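Local coordinates for protein argonaute (Marinitoga piezophila, PDB 5I4A) that uses short guide RNAs with a 5'-hydroxyl end to find complementary single-stranded DNA or RNA targets and cut them, at residues 128-134 with 149-155. Sequence-based numbering, arbitrary orientation.
Sequences NAHLTYK and LPKFTFL. With nucleotides of chain B.
With CG anti to its carbonyl carbon (chi1 -62°), His130 sets its imidazole beside Leu155, whose CG is likewise anti to the carbonyl carbon (chi1 -57°) and whose CD1 lies over a ring face, 4.1 Å from the centroid of the His130 ring, in a CH-pi contact. Thr153 O meets the same ring at its edge, in plane, while accepting the backbone N-H of His130, and ND1 is hydrogen-bonded to Ser114 O. Were an alanine to stand here, Leu155 CD1 would be likely to face a gap and Ser114 O to lose its imidazole partner. These two strands of linker L1 illustrate how an antiparallel hairpin sorts its side chains by face. Beyond His130, Thr132 OG1 and Thr153 OG1 are hydrogen-bonded, though their 2.4 Å separation is doubtfully short. Farther along, extended Lys134 sends NZ to OP1 of guide nucleotide C9 of chain B (2.8 Å); Lys151, bent at chi3, lays CE against Lys134 CB at 3.9 Å, its NZ hydrogen-bonded to Asn111 OD1. The other face is mostly apolar: Phe154 CE1 touches Ala129 CB at 3.7 Å, and Tyr133, its OH hydrogen-bonded to Gly236 O, packs CE1 on Pro150 CB. Helix 222-231 covers Phe152 and Phe154 there, while strands 111-120 and 207-211 pair with 127-140 and 143-156 respectively.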
loop_
_atom_site.group_PDB
_atom_site.type_symbol
_atom_site.label_atom_id
_atom_site.label_comp_id
_atom_site.label_asym_id
_atom_site.label_seq_id
_atom_site.Cartn_x
_atom_site.Cartn_y
_atom_site.Cartn_z
ATOM N N ASN A 128 11.007 -16.052 -19.125
ATOM C CA ASN A 128 9.825 -16.904 -19.137
ATOM C C ASN A 128 8.656 -16.173 -18.491
ATOM O O ASN A 128 8.804 -15.580 -17.417
ATOM C CB ASN A 128 10.084 -18.219 -18.400
ATOM C CG ASN A 128 10.632 -19.302 -19.306
ATOM O OD1 ASN A 128 11.501 -20.077 -18.911
ATOM N ND2 ASN A 128 10.121 -19.363 -20.530
ATOM N N ALA A 129 7.498 -16.222 -19.145
ATOM C CA ALA A 129 6.260 -15.661 -18.611
ATOM C C ALA A 129 5.438 -16.813 -18.045
ATOM O O ALA A 129 4.841 -17.592 -18.794
ATOM C CB ALA A 129 5.495 -14.896 -19.686
ATOM N N HIS A 130 5.415 -16.922 -16.720
ATOM C CA HIS A 130 4.686 -17.983 -16.038
ATOM C C HIS A 130 3.301 -17.484 -15.643
ATOM O O HIS A 130 3.179 -16.507 -14.897
ATOM C CB HIS A 130 5.445 -18.446 -14.797
ATOM C CG HIS A 130 6.797 -19.024 -15.082
ATOM N ND1 HIS A 130 7.048 -20.379 -15.056
ATOM C CD2 HIS A 130 7.977 -18.429 -15.379
ATOM C CE1 HIS A 130 8.321 -20.595 -15.333
ATOM N NE2 HIS A 130 8.907 -19.429 -15.532
ATOM N N LEU A 131 2.264 -18.152 -16.144
ATOM C CA LEU A 131 0.919 -17.898 -15.650
ATOM C C LEU A 131 0.874 -18.176 -14.155
ATOM O O LEU A 131 1.328 -19.225 -13.693
ATOM C CB LEU A 131 -0.096 -18.767 -16.396
ATOM C CG LEU A 131 -1.546 -18.813 -15.904
ATOM C CD1 LEU A 131 -2.147 -17.423 -15.776
ATOM C CD2 LEU A 131 -2.385 -19.669 -16.841
ATOM N N THR A 132 0.348 -17.222 -13.394
ATOM C CA THR A 132 0.372 -17.287 -11.942
ATOM C C THR A 132 -1.027 -17.045 -11.396
ATOM O O THR A 132 -1.821 -16.302 -11.980
ATOM C CB THR A 132 1.369 -16.257 -11.363
ATOM O OG1 THR A 132 2.663 -16.474 -11.938
ATOM C CG2 THR A 132 1.479 -16.375 -9.850
ATOM N N TYR A 133 -1.327 -17.697 -10.275
ATOM C CA TYR A 133 -2.584 -17.507 -9.563
ATOM C C TYR A 133 -2.291 -17.202 -8.104
ATOM O O TYR A 133 -1.590 -17.970 -7.434
ATOM C CB TYR A 133 -3.480 -18.748 -9.669
ATOM C CG TYR A 133 -4.116 -18.943 -11.028
ATOM C CD1 TYR A 133 -5.215 -18.187 -11.413
ATOM C CD2 TYR A 133 -3.629 -19.893 -11.917
ATOM C CE1 TYR A 133 -5.808 -18.364 -12.647
ATOM C CE2 TYR A 133 -4.216 -20.078 -13.156
ATOM C CZ TYR A 133 -5.306 -19.311 -13.514
ATOM O OH TYR A 133 -5.892 -19.492 -14.746
ATOM N N LYS A 134 -2.813 -16.080 -7.619
ATOM C CA LYS A 134 -2.740 -15.723 -6.210
ATOM C C LYS A 134 -4.065 -16.067 -5.545
ATOM O O LYS A 134 -5.133 -15.698 -6.048
ATOM C CB LYS A 134 -2.422 -14.238 -6.026
ATOM C CG LYS A 134 -2.521 -13.782 -4.584
ATOM C CD LYS A 134 -1.724 -12.514 -4.333
ATOM C CE LYS A 134 -1.901 -12.049 -2.895
ATOM N NZ LYS A 134 -0.907 -11.016 -2.509
ATOM N N LEU A 149 -6.913 -14.895 -8.218
ATOM C CA LEU A 149 -6.523 -13.772 -9.053
ATOM C C LEU A 149 -5.499 -14.230 -10.077
ATOM O O LEU A 149 -4.338 -14.477 -9.711
ATOM C CB LEU A 149 -5.946 -12.644 -8.203
ATOM C CG LEU A 149 -5.508 -11.417 -9.005
ATOM C CD1 LEU A 149 -6.727 -10.663 -9.511
ATOM C CD2 LEU A 149 -4.608 -10.515 -8.178
ATOM N N PRO A 150 -5.866 -14.373 -11.347
ATOM C CA PRO A 150 -4.856 -14.640 -12.372
ATOM C C PRO A 150 -3.905 -13.461 -12.508
ATOM O O PRO A 150 -4.313 -12.297 -12.466
ATOM C CB PRO A 150 -5.685 -14.854 -13.643
ATOM C CG PRO A 150 -6.991 -14.183 -13.369
ATOM C CD PRO A 150 -7.229 -14.356 -11.902
ATOM N N LYS A 151 -2.623 -13.773 -12.650
ATOM C CA LYS A 151 -1.593 -12.764 -12.868
ATOM C C LYS A 151 -0.432 -13.435 -13.593
ATOM O O LYS A 151 -0.564 -14.549 -14.113
ATOM C CB LYS A 151 -1.161 -12.115 -11.547
ATOM C CG LYS A 151 -0.314 -13.009 -10.652
ATOM C CD LYS A 151 0.437 -12.203 -9.603
ATOM C CE LYS A 151 -0.460 -11.814 -8.442
ATOM N NZ LYS A 151 0.341 -11.352 -7.274
ATOM N N PHE A 152 0.715 -12.761 -13.624
ATOM C CA PHE A 152 1.872 -13.277 -14.334
ATOM C C PHE A 152 3.137 -13.051 -13.521
ATOM O O PHE A 152 3.274 -12.053 -12.809
ATOM C CB PHE A 152 2.014 -12.635 -15.716
ATOM C CG PHE A 152 1.201 -13.313 -16.771
ATOM C CD1 PHE A 152 1.713 -14.397 -17.461
ATOM C CD2 PHE A 152 -0.084 -12.887 -17.059
ATOM C CE1 PHE A 152 0.966 -15.037 -18.430
ATOM C CE2 PHE A 152 -0.839 -13.526 -18.025
ATOM C CZ PHE A 152 -0.311 -14.601 -18.713
ATOM N N THR A 153 4.057 -14.004 -13.640
ATOM C CA THR A 153 5.384 -13.917 -13.053
ATOM C C THR A 153 6.401 -14.105 -14.165
ATOM O O THR A 153 6.326 -15.082 -14.918
ATOM C CB THR A 153 5.590 -14.972 -11.964
ATOM O OG1 THR A 153 4.440 -15.013 -11.111
ATOM C CG2 THR A 153 6.815 -14.640 -11.128
ATOM N N PHE A 154 7.333 -13.168 -14.276
ATOM C CA PHE A 154 8.357 -13.200 -15.310
ATOM C C PHE A 154 9.679 -13.588 -14.665
ATOM O O PHE A 154 10.208 -12.850 -13.825
ATOM C CB PHE A 154 8.444 -11.851 -16.021
ATOM C CG PHE A 154 7.130 -11.400 -16.596
ATOM C CD1 PHE A 154 6.712 -11.853 -17.836
ATOM C CD2 PHE A 154 6.301 -10.550 -15.885
ATOM C CE1 PHE A 154 5.498 -11.452 -18.362
ATOM C CE2 PHE A 154 5.086 -10.148 -16.405
ATOM C CZ PHE A 154 4.683 -10.600 -17.644
ATOM N N LEU A 155 10.196 -14.753 -15.045
ATOM C CA LEU A 155 11.391 -15.321 -14.445
ATOM C C LEU A 155 12.395 -15.671 -15.531
ATOM O O LEU A 155 12.029 -15.918 -16.684
ATOM C CB LEU A 155 11.067 -16.581 -13.628
ATOM C CG LEU A 155 10.049 -16.463 -12.493
ATOM C CD1 LEU A 155 9.653 -17.846 -12.004
ATOM C CD2 LEU A 155 10.608 -15.633 -11.349
ATOM P P C B 9 2.557 -9.813 -3.388
ATOM O OP1 C B 9 1.416 -10.546 -3.988
ATOM O OP2 C B 9 3.011 -8.538 -3.999
ATOM O "O5'" C B 9 2.221 -9.544 -1.853
ATOM C "C5'" C B 9 1.745 -10.593 -1.023
ATOM C "C4'" C B 9 2.499 -10.667 0.281
ATOM O "O4'" C B 9 3.872 -10.247 0.074
ATOM C "C3'" C B 9 1.996 -9.765 1.397
ATOM O "O3'" C B 9 0.897 -10.323 2.100
ATOM C "C2'" C B 9 3.236 -9.587 2.262
ATOM O "O2'" C B 9 3.443 -10.728 3.080
ATOM C "C1'" C B 9 4.340 -9.548 1.206
#